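Long-range contacts in beta-N-acetylhexosaminidase (Mycobacterium smegmatis, PDB 4YYF), which probably hydrolyses terminal non-reducing N-acetyl-D-hexosamine residues from N-acetyl-beta-D-hexosaminides, as a member of glycosyl hydrolase family 3: residues Ala94-Ala100 / Lys359-Arg363; Val169-Arg173 / Lys203-Gly209; Ser264-Tyr270 / Arg310-Ala316; Val304-Leu309 / Ala329-Leu334. The protein carries 1 engineered substitution. One frame throughout, in Å; residues are numbered along the deposited sequence.

Contact 1 of 4, residues Ala94-Ala100 / Lys359-Arg363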
# COMPACT_ATOMS: atom_id res chain seq x y z
N ALA A 94 18.81 -10.18 -3.30
CA ALA A 94 17.43 -10.61 -3.53
C ALA A 94 17.27 -11.21 -4.93
O ALA A 94 17.81 -10.69 -5.90
CB ALA A 94 16.46 -9.47 -3.34
N ALA A 95 16.52 -12.32 -5.00
CA ALA A 95 16.26 -13.03 -6.26
C ALA A 95 14.97 -13.81 -6.08
O ALA A 95 14.65 -14.23 -4.96
CB ALA A 95 17.42 -13.98 -6.59
N PRO A 96 14.20 -14.01 -7.17
CA PRO A 96 14.50 -13.65 -8.56
C PRO A 96 14.22 -12.19 -8.92
O PRO A 96 14.81 -11.71 -9.89
CB PRO A 96 13.58 -14.59 -9.36
CG PRO A 96 12.39 -14.73 -8.48
CD PRO A 96 12.90 -14.69 -7.05
N LEU A 97 13.35 -11.50 -8.18
CA LEU A 97 13.05 -10.09 -8.47
C LEU A 97 13.73 -9.17 -7.47
O LEU A 97 14.08 -9.59 -6.36
CB LEU A 97 11.54 -9.84 -8.48
CG LEU A 97 10.81 -10.40 -9.70
CD1 LEU A 97 9.31 -10.38 -9.49
CD2 LEU A 97 11.17 -9.57 -10.93
N PRO A 98 13.95 -7.90 -7.86
CA PRO A 98 14.48 -6.94 -6.88
C PRO A 98 13.53 -6.81 -5.68
O PRO A 98 12.33 -7.07 -5.80
CB PRO A 98 14.51 -5.63 -7.67
CG PRO A 98 14.66 -6.03 -9.10
CD PRO A 98 13.88 -7.33 -9.22
N LEU A 99 14.07 -6.40 -4.54
CA LEU A 99 13.29 -6.26 -3.32
C LEU A 99 12.62 -4.90 -3.27
O LEU A 99 13.26 -3.88 -3.57
CB LEU A 99 14.21 -6.41 -2.09
CG LEU A 99 13.59 -6.34 -0.70
CD1 LEU A 99 12.62 -7.51 -0.51
CD2 LEU A 99 14.70 -6.36 0.38
N ALA A 100 11.34 -4.87 -2.92
CA ALA A 100 10.66 -3.59 -2.69
C ALA A 100 10.75 -3.25 -1.22
O ALA A 100 10.55 -4.11 -0.36
CB ALA A 100 9.19 -3.66 -3.14
N LYS A 359 9.35 -2.91 -10.87
CA LYS A 359 10.69 -3.22 -10.37
C LYS A 359 11.68 -3.34 -11.51
O LYS A 359 11.29 -3.40 -12.67
CB LYS A 359 10.69 -4.53 -9.57
CG LYS A 359 9.87 -4.50 -8.29
CD LYS A 359 9.95 -5.87 -7.61
CE LYS A 359 9.39 -5.83 -6.20
NZ LYS A 359 9.60 -7.15 -5.51
N GLY A 360 12.97 -3.39 -11.16
CA GLY A 360 14.02 -3.66 -12.13
C GLY A 360 13.98 -5.09 -12.66
O GLY A 360 13.10 -5.86 -12.29
N PRO A 361 14.95 -5.45 -13.51
CA PRO A 361 14.96 -6.72 -14.27
C PRO A 361 15.06 -7.97 -13.39
O PRO A 361 15.56 -7.90 -12.26
CB PRO A 361 16.22 -6.60 -15.13
CG PRO A 361 16.60 -5.15 -15.11
CD PRO A 361 16.15 -4.64 -13.78
N LEU A 362 14.61 -9.10 -13.93
CA LEU A 362 14.80 -10.39 -13.27
C LEU A 362 16.28 -10.66 -13.06
O LEU A 362 17.12 -10.27 -13.88
CB LEU A 362 14.22 -11.53 -14.12
CG LEU A 362 12.74 -11.88 -13.96
CD1 LEU A 362 12.30 -12.86 -15.04
CD2 LEU A 362 12.49 -12.47 -12.58
N ARG A 363 16.61 -11.33 -11.96
CA ARG A 363 17.98 -11.72 -11.70
C ARG A 363 18.13 -13.23 -11.91
O ARG A 363 17.75 -14.03 -11.05
CB ARG A 363 18.39 -11.30 -10.28
CG ARG A 363 18.47 -9.79 -10.13
CD ARG A 363 17.90 -9.29 -8.80
NE ARG A 363 18.11 -7.86 -8.64
CZ ARG A 363 18.47 -7.27 -7.51
NH1 ARG A 363 18.66 -7.99 -6.41
NH2 ARG A 363 18.64 -5.95 -7.48
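K359 and R363 both start with CG beside the backbone N and anti to the carbonyl carbon, but beyond CG they differ. K359 runs on fully extended, and its length carries the ammonium to a backbone carbonyl across the contact. R363 bends at its second torsion (139°), which lays the guanidinium back along 94-98. K359 NZ donates to P98 O at 2.7 Å, nearly in line with the carbonyl. The same ammonium also bonds to Q47 OE1 and G69 O, so a long, three-donor lysine suits a place where two backbone carbonyls and a side-chain amide oxygen converge. At the other end, R363 NH1 gives a bond of 2.9 Å to A94 O close to its own guanidinium plane, and A91 O is a further acceptor. The CA of P98 lies 4.0 Å above the centre of that guanidinium, so a flat cation rests on a proline while its rim serves carbonyls. Between them the two loops are joined by one backbone bond, R363 N to P96 O (2.8 Å), nearly straight at 168°. Prolines, which lack an N-H, suit such loops: P98 CD instead packs on G360 O and P361 O, both 3.5 Å away. Apolar contact comes from L97 CD2, which meets L362 CD2 at 3.6 Å, and P96 CB adds to this greasy patch. The peptide before P96 is cis, a bend in the loop that follows helix 86-93. Thus the C-terminal tail, next to the C34-C364 disulfide, closes over the helix-to-strand loop that feeds strand 100-107 of the TIM-barrel-type domain.

Contact 2 of 4, residues Val169-Arg173 / Lys203-Gly209. With ACT (acetate ion), chain D.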
# COMPACT_ATOMS: atom_id res chain seq x y z
N VAL A 169 -8.13 9.06 13.22
CA VAL A 169 -7.50 8.05 12.37
C VAL A 169 -6.96 8.61 11.04
O VAL A 169 -5.80 8.38 10.68
CB VAL A 169 -8.43 6.81 12.15
CG1 VAL A 169 -9.78 7.23 11.58
CG2 VAL A 169 -7.75 5.77 11.25
N ILE A 170 -7.79 9.38 10.34
CA ILE A 170 -7.31 10.10 9.17
C ILE A 170 -6.95 11.52 9.61
O ILE A 170 -5.77 11.86 9.72
CB ILE A 170 -8.34 10.10 8.02
CG1 ILE A 170 -8.71 8.67 7.64
CG2 ILE A 170 -7.79 10.82 6.80
CD1 ILE A 170 -7.49 7.80 7.31
N GLY A 171 -7.96 12.35 9.89
CA GLY A 171 -7.71 13.66 10.46
C GLY A 171 -6.70 14.48 9.66
O GLY A 171 -6.84 14.59 8.44
N ASP A 172 -5.68 15.02 10.32
CA ASP A 172 -4.71 15.88 9.62
C ASP A 172 -3.83 15.16 8.59
O ASP A 172 -2.99 15.79 7.92
CB ASP A 172 -3.87 16.72 10.61
CG ASP A 172 -2.91 15.89 11.45
OD1 ASP A 172 -2.71 14.68 11.18
OD2 ASP A 172 -2.34 16.47 12.40
N ARG A 173 -4.03 13.85 8.44
CA ARG A 173 -3.34 13.11 7.39
C ARG A 173 -3.98 13.38 6.03
O ARG A 173 -3.44 13.00 4.99
CB ARG A 173 -3.38 11.60 7.67
CG ARG A 173 -2.65 11.16 8.93
CD ARG A 173 -3.04 9.72 9.26
NE ARG A 173 -2.56 8.77 8.25
CZ ARG A 173 -3.00 7.52 8.13
NH1 ARG A 173 -3.97 7.08 8.93
NH2 ARG A 173 -2.49 6.71 7.21
N LYS A 203 -4.11 6.21 -1.06
CA LYS A 203 -4.84 5.43 -0.05
C LYS A 203 -5.88 6.33 0.65
O LYS A 203 -5.71 7.55 0.64
CB LYS A 203 -3.85 4.81 0.96
CG LYS A 203 -3.17 5.81 1.88
CD LYS A 203 -1.96 5.17 2.60
CE LYS A 203 -1.42 6.07 3.71
NZ LYS A 203 -0.22 5.46 4.38
N HIS A 204 -6.95 5.78 1.25
CA HIS A 204 -7.26 4.35 1.34
C HIS A 204 -8.56 4.06 0.55
O HIS A 204 -9.65 4.38 1.00
CB HIS A 204 -7.47 3.93 2.81
CG HIS A 204 -6.32 4.25 3.72
ND1 HIS A 204 -6.13 5.51 4.28
CD2 HIS A 204 -5.30 3.50 4.20
CE1 HIS A 204 -5.06 5.51 5.03
NE2 HIS A 204 -4.52 4.29 5.00
N PHE A 205 -8.43 3.46 -0.64
CA PHE A 205 -9.55 3.25 -1.56
C PHE A 205 -10.62 2.31 -0.99
O PHE A 205 -10.29 1.28 -0.39
CB PHE A 205 -8.99 2.69 -2.87
CG PHE A 205 -10.00 2.54 -3.98
CD1 PHE A 205 -10.74 1.37 -4.12
CD2 PHE A 205 -10.16 3.55 -4.93
CE1 PHE A 205 -11.65 1.22 -5.17
CE2 PHE A 205 -11.06 3.40 -5.98
CZ PHE A 205 -11.81 2.23 -6.10
N PRO A 206 -11.92 2.62 -1.21
CA PRO A 206 -12.49 3.78 -1.91
C PRO A 206 -12.75 5.00 -1.02
O PRO A 206 -13.54 5.87 -1.39
CB PRO A 206 -13.83 3.24 -2.41
CG PRO A 206 -14.25 2.29 -1.31
CD PRO A 206 -12.95 1.60 -0.92
N GLY A 207 -12.11 5.06 0.14
CA GLY A 207 -12.21 6.26 0.97
C GLY A 207 -12.45 6.03 2.44
O GLY A 207 -13.53 5.56 2.84
N HIS A 208 -11.47 6.37 3.27
CA HIS A 208 -11.56 6.17 4.73
C HIS A 208 -11.95 7.48 5.42
O HIS A 208 -12.25 7.51 6.62
CB HIS A 208 -10.20 5.69 5.28
CG HIS A 208 -10.28 4.94 6.57
ND1 HIS A 208 -10.90 5.44 7.71
CD2 HIS A 208 -9.80 3.73 6.93
CE1 HIS A 208 -10.81 4.58 8.68
NE2 HIS A 208 -10.14 3.51 8.24
N GLY A 209 -11.94 8.58 4.66
CA GLY A 209 -12.12 9.90 5.22
C GLY A 209 -13.42 10.13 5.99
O GLY A 209 -13.44 10.89 6.95
C ACT D . -4.97 3.41 8.01
O ACT D . -4.35 2.34 7.83
OXT ACT D . -4.31 4.33 8.56
CH3 ACT D . -6.41 3.60 7.63
O HOH W 1 -1.96 3.58 5.93
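R173 NH2 meets the edge of the H204 ring in its plane, beside a water hydrogen-bonded to H204 NE2 at 2.8 Å. One face of the ring carries K203 CG over its centre, 3.6 Å above the plane, and the opposite face the methyl of an acetate, toward the rim. The guanidinium of R173 stands almost upright to that ring, at 77°, and presents its own edge to the acetate. R173 NH1 donates to acetate OXT at 2.8 Å, while NH2 adds a weak bond. NH1 also holds V169 O at 2.8 Å, and with the salt bridge from NH2 to E106 this fixes the arginine's rotation. K203 NZ also pairs with E106 and bonds to F155 O and the water. H204 ND1 bonds to D160, and H208 NE2 to S215. On the H208 side, I170 CG1 lies 3.9 Å from H208 ND1 and V169 CG1 near CE1, branched aliphatics giving the imidazole an apolar flank. K203-H204-F205-P206-G207-H208 is a NagZ-type family 3 signature; the acetate, probably from the crystallisation liquor, is consistent with a substrate pocket but no proof of one. Strand 199-205 lies between strands 153-154 and 246-249; 169-173 belongs to the loop from strand 153-154 to helix 179-196.

Contact 3 of 4, residues Ser264-Tyr270 / Arg310-Ala316. Engineered in segment 264-270: V269 (natural residue Ala).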
# COMPACT_ATOMS: atom_id res chain seq x y z
N SER A 264 -11.02 -4.30 1.35
CA SER A 264 -9.82 -5.03 0.93
C SER A 264 -10.06 -6.50 0.60
O SER A 264 -9.25 -7.13 -0.11
CB SER A 264 -8.76 -4.93 2.03
OG SER A 264 -9.31 -5.34 3.27
N LEU A 265 -11.15 -7.07 1.12
CA LEU A 265 -11.44 -8.50 0.94
C LEU A 265 -12.67 -8.75 0.07
O LEU A 265 -13.21 -9.86 0.04
CB LEU A 265 -11.64 -9.18 2.31
CG LEU A 265 -10.55 -8.97 3.37
CD1 LEU A 265 -10.82 -9.85 4.58
CD2 LEU A 265 -9.15 -9.23 2.82
N SER A 266 -13.13 -7.73 -0.64
CA SER A 266 -14.35 -7.85 -1.43
C SER A 266 -14.03 -7.70 -2.92
O SER A 266 -13.40 -6.71 -3.33
CB SER A 266 -15.37 -6.79 -0.96
OG SER A 266 -16.44 -6.62 -1.87
N PRO A 267 -14.44 -8.70 -3.74
CA PRO A 267 -14.19 -8.62 -5.19
C PRO A 267 -14.81 -7.37 -5.79
O PRO A 267 -14.26 -6.81 -6.74
CB PRO A 267 -14.92 -9.85 -5.74
CG PRO A 267 -14.88 -10.83 -4.61
CD PRO A 267 -15.01 -10.00 -3.35
N ALA A 268 -15.92 -6.93 -5.23
CA ALA A 268 -16.60 -5.74 -5.75
C ALA A 268 -15.69 -4.51 -5.77
O ALA A 268 -15.77 -3.69 -6.69
CB ALA A 268 -17.84 -5.46 -4.96
N VAL A 269 -14.84 -4.38 -4.76
CA VAL A 269 -13.96 -3.22 -4.67
C VAL A 269 -12.96 -3.21 -5.81
O VAL A 269 -12.76 -2.18 -6.46
CB VAL A 269 -13.20 -3.22 -3.34
CG1 VAL A 269 -12.50 -1.87 -3.13
CG2 VAL A 269 -14.16 -3.45 -2.25
N TYR A 270 -12.36 -4.36 -6.06
CA TYR A 270 -11.36 -4.47 -7.12
C TYR A 270 -11.99 -4.36 -8.50
O TYR A 270 -11.43 -3.70 -9.37
CB TYR A 270 -10.53 -5.75 -6.93
CG TYR A 270 -9.82 -5.75 -5.59
CD1 TYR A 270 -8.62 -5.09 -5.42
CD2 TYR A 270 -10.39 -6.38 -4.48
CE1 TYR A 270 -7.98 -5.06 -4.19
CE2 TYR A 270 -9.75 -6.36 -3.25
CZ TYR A 270 -8.55 -5.71 -3.11
OH TYR A 270 -7.93 -5.70 -1.89
N ARG A 310 -8.09 -14.33 1.13
CA ARG A 310 -9.27 -13.57 0.74
C ARG A 310 -8.92 -12.32 -0.07
O ARG A 310 -9.61 -11.99 -1.04
CB ARG A 310 -10.10 -13.20 1.97
CG ARG A 310 -10.91 -14.38 2.52
CD ARG A 310 -11.38 -14.12 3.94
NE ARG A 310 -12.20 -15.23 4.43
CZ ARG A 310 -13.49 -15.38 4.17
NH1 ARG A 310 -14.13 -14.47 3.44
NH2 ARG A 310 -14.16 -16.43 4.64
N ALA A 311 -7.84 -11.64 0.31
CA ALA A 311 -7.43 -10.44 -0.42
C ALA A 311 -7.02 -10.78 -1.85
O ALA A 311 -7.47 -10.13 -2.79
CB ALA A 311 -6.29 -9.72 0.30
N LEU A 312 -6.18 -11.80 -2.02
CA LEU A 312 -5.72 -12.19 -3.35
C LEU A 312 -6.85 -12.76 -4.19
O LEU A 312 -6.86 -12.58 -5.41
CB LEU A 312 -4.55 -13.19 -3.26
CG LEU A 312 -3.34 -12.68 -2.49
CD1 LEU A 312 -2.24 -13.76 -2.41
CD2 LEU A 312 -2.80 -11.38 -3.11
N GLN A 313 -7.80 -13.43 -3.54
CA GLN A 313 -9.01 -13.91 -4.23
C GLN A 313 -9.83 -12.73 -4.72
O GLN A 313 -10.40 -12.76 -5.82
CB GLN A 313 -9.91 -14.72 -3.30
CG GLN A 313 -9.48 -16.13 -2.98
CD GLN A 313 -10.41 -16.78 -1.97
OE1 GLN A 313 -10.87 -16.13 -1.03
NE2 GLN A 313 -10.69 -18.06 -2.16
N ALA A 314 -9.92 -11.69 -3.89
CA ALA A 314 -10.79 -10.56 -4.20
C ALA A 314 -10.19 -9.70 -5.32
O ALA A 314 -10.92 -9.09 -6.09
CB ALA A 314 -11.04 -9.72 -2.95
N GLY A 315 -8.87 -9.65 -5.40
CA GLY A 315 -8.26 -8.93 -6.50
C GLY A 315 -7.06 -8.07 -6.16
O GLY A 315 -6.53 -7.38 -7.03
N ALA A 316 -6.61 -8.12 -4.90
CA ALA A 316 -5.39 -7.40 -4.55
C ALA A 316 -4.19 -8.03 -5.27
O ALA A 316 -4.16 -9.24 -5.49
CB ALA A 316 -5.17 -7.40 -3.04
O HOH W 2 -12.36 -12.43 -1.14
O HOH W 3 -14.14 -11.89 1.91
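Y270 lies flat against the turn that ends helix 304-314, and here the contact is tightest. One face of its ring carries G315 C and A316 N, both 3.4 Å above the plane and offset toward the rim, while G315 CA makes a CH-pi contact. Glycine suits the place, both for its positive phi and because the face of Y270 lies right over its alpha carbon. The ring's hydroxyl donates to S264 O at 2.6 Å, an acceptor in the ring plane, so the tyrosine also ties its own segment together, and A316 CB packs beside the OH. A314 is just as closely fitted: its methyl lies 3.6 Å from both L265 C and S266 C, the small side chain set snugly between the two segments. P267 CA adds a C-H...O contact to A314 O (3.4 Å). What is joined is one helix's end to another's beginning. G315 terminates helix 304-314, and A311 O accepts from both G315 N and A316 N; S266 is the N-cap of helix 267-275, its OG taking a weak bond from A268 N. Both helices belong to the TIM-barrel-type domain, and Y270 and A316 also pack on T289 of strand 287-289. Toward R310 the fit slackens and water takes over. L265 still sends CD2 to A311 CB at 3.8 Å, but its carbonyl reaches R310 only through two waters, one shared with R310 O and the other with R310 NH1. The extended R310 leads away from the contact, and its NE forms a salt bridge with D306.

Contact 4 of 4, residues Val304-Leu309 / Ala329-Leu334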
# COMPACT_ATOMS: atom_id res chain seq x y z
N VAL A 304 -4.23 -14.32 9.75
CA VAL A 304 -3.40 -13.77 8.67
C VAL A 304 -3.48 -14.55 7.35
O VAL A 304 -3.72 -13.97 6.29
CB VAL A 304 -1.93 -13.61 9.08
CG1 VAL A 304 -1.15 -12.98 7.93
CG2 VAL A 304 -1.82 -12.76 10.32
N ALA A 305 -3.31 -15.87 7.42
CA ALA A 305 -3.31 -16.67 6.19
C ALA A 305 -4.67 -16.58 5.46
O ALA A 305 -4.72 -16.43 4.24
CB ALA A 305 -2.93 -18.11 6.49
N ASP A 306 -5.76 -16.66 6.21
CA ASP A 306 -7.09 -16.56 5.63
C ASP A 306 -7.32 -15.17 5.02
O ASP A 306 -7.90 -15.05 3.94
CB ASP A 306 -8.15 -16.89 6.69
CG ASP A 306 -9.58 -16.83 6.14
OD1 ASP A 306 -9.79 -16.95 4.91
OD2 ASP A 306 -10.51 -16.68 6.96
N ALA A 307 -6.84 -14.12 5.70
CA ALA A 307 -7.01 -12.75 5.23
C ALA A 307 -6.24 -12.50 3.94
O ALA A 307 -6.73 -11.84 3.01
CB ALA A 307 -6.56 -11.76 6.29
N VAL A 308 -5.02 -13.03 3.89
CA VAL A 308 -4.19 -12.90 2.68
C VAL A 308 -4.85 -13.62 1.51
O VAL A 308 -4.97 -13.08 0.41
CB VAL A 308 -2.77 -13.43 2.92
CG1 VAL A 308 -2.01 -13.57 1.60
CG2 VAL A 308 -2.04 -12.50 3.88
N LEU A 309 -5.31 -14.84 1.76
CA LEU A 309 -6.04 -15.60 0.74
C LEU A 309 -7.26 -14.83 0.22
O LEU A 309 -7.45 -14.70 -0.99
CB LEU A 309 -6.48 -16.96 1.30
CG LEU A 309 -7.34 -17.79 0.35
CD1 LEU A 309 -6.68 -17.88 -1.02
CD2 LEU A 309 -7.62 -19.20 0.89
N ALA A 329 3.50 -20.12 6.94
CA ALA A 329 2.12 -20.60 7.06
C ALA A 329 1.23 -20.00 5.98
O ALA A 329 0.32 -20.65 5.45
CB ALA A 329 1.56 -20.29 8.43
N VAL A 330 1.48 -18.73 5.67
CA VAL A 330 0.72 -18.05 4.62
C VAL A 330 0.99 -18.69 3.26
O VAL A 330 0.07 -19.01 2.52
CB VAL A 330 1.01 -16.53 4.60
CG1 VAL A 330 0.48 -15.89 3.32
CG2 VAL A 330 0.39 -15.87 5.83
N LEU A 331 2.26 -18.89 2.94
CA LEU A 331 2.63 -19.53 1.68
C LEU A 331 2.06 -20.94 1.58
O LEU A 331 1.61 -21.36 0.51
CB LEU A 331 4.15 -19.54 1.53
CG LEU A 331 4.75 -18.15 1.28
CD1 LEU A 331 6.28 -18.22 1.33
CD2 LEU A 331 4.29 -17.57 -0.05
N ASP A 332 2.07 -21.68 2.69
CA ASP A 332 1.44 -23.00 2.73
C ASP A 332 -0.04 -22.92 2.37
O ASP A 332 -0.55 -23.75 1.60
CB ASP A 332 1.56 -23.62 4.13
CG ASP A 332 2.94 -24.17 4.40
OD1 ASP A 332 3.78 -24.15 3.48
OD2 ASP A 332 3.18 -24.63 5.54
N ARG A 333 -0.73 -21.94 2.92
CA ARG A 333 -2.17 -21.83 2.69
C ARG A 333 -2.44 -21.41 1.24
O ARG A 333 -3.42 -21.84 0.63
CB ARG A 333 -2.78 -20.82 3.67
CG ARG A 333 -4.30 -20.61 3.53
CD ARG A 333 -5.08 -21.87 3.92
NE ARG A 333 -6.54 -21.72 3.79
CZ ARG A 333 -7.25 -22.09 2.73
NH1 ARG A 333 -6.64 -22.65 1.69
NH2 ARG A 333 -8.57 -21.92 2.70
N LEU A 334 -1.57 -20.58 0.68
CA LEU A 334 -1.77 -20.11 -0.68
C LEU A 334 -1.58 -21.24 -1.70
O LEU A 334 -2.33 -21.33 -2.67
CB LEU A 334 -0.86 -18.93 -0.99
CG LEU A 334 -1.23 -17.65 -0.23
CD1 LEU A 334 -0.29 -16.50 -0.59
CD2 LEU A 334 -2.67 -17.27 -0.53
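A329 opens the second segment at the margin, where its carbonyl O faces the A305 methyl. V330 does much of the packing with both branches. Its CG2 lies 3.8 Å from A305 CA and also meets V304 CG1, while CG1 touches V308 CG1 at 3.8 Å. A305 suits the closest approach of the backbones because its small methyl lets V330 settle nearly onto the helix. L331 and D332 turn to other neighbours; R333 takes part next. Its CB packs on A305 CB at 3.9 Å, and with CG anti to the backbone N the chain then bends at chi2 (67°), laying the guanidinium over L309. L309 CD2 stands 3.3 Å above that plane, toward its rim, while the charged end finds E342 in a salt bridge. A long arginine fits here: greasy stem, polar tip. L334 ends the segment, placing CD1 against V308 CG1 and CD2 4.1 Å from L309 CD1. The segments cross at -49° with their axes 8.8 Å apart. Helix 304-314, strand 319-321 and helix 327-340 form an alpha-beta-alpha run of the TIM-barrel-type domain; V304, V308 and V330 press on W321, and L331 and L334 reach helix 41-46.

Overall arrangement
Contact 3 is the most buried; contacts 1, 2 and 4 are only partly so. Contacts 3 and 4 share helix 304-314, using its end and its start, lie about 14 Å apart between centres and meet where L312 touches L334. Contact 2 joins contact 3 through F205, which packs on the engineered V269. Contact 1 stands apart, about 11 Å or more from any other by nearest atoms. Chemistry follows place: contact 4 is mainly apolar helix packing, with an arginine over a leucine; contact 3 adds a ring over a helix end; contact 2 sets an arginine on a bound acetate, with E106 shared by R173 and K203; contact 1 ties two loops by hydrogen bonds to carbonyls.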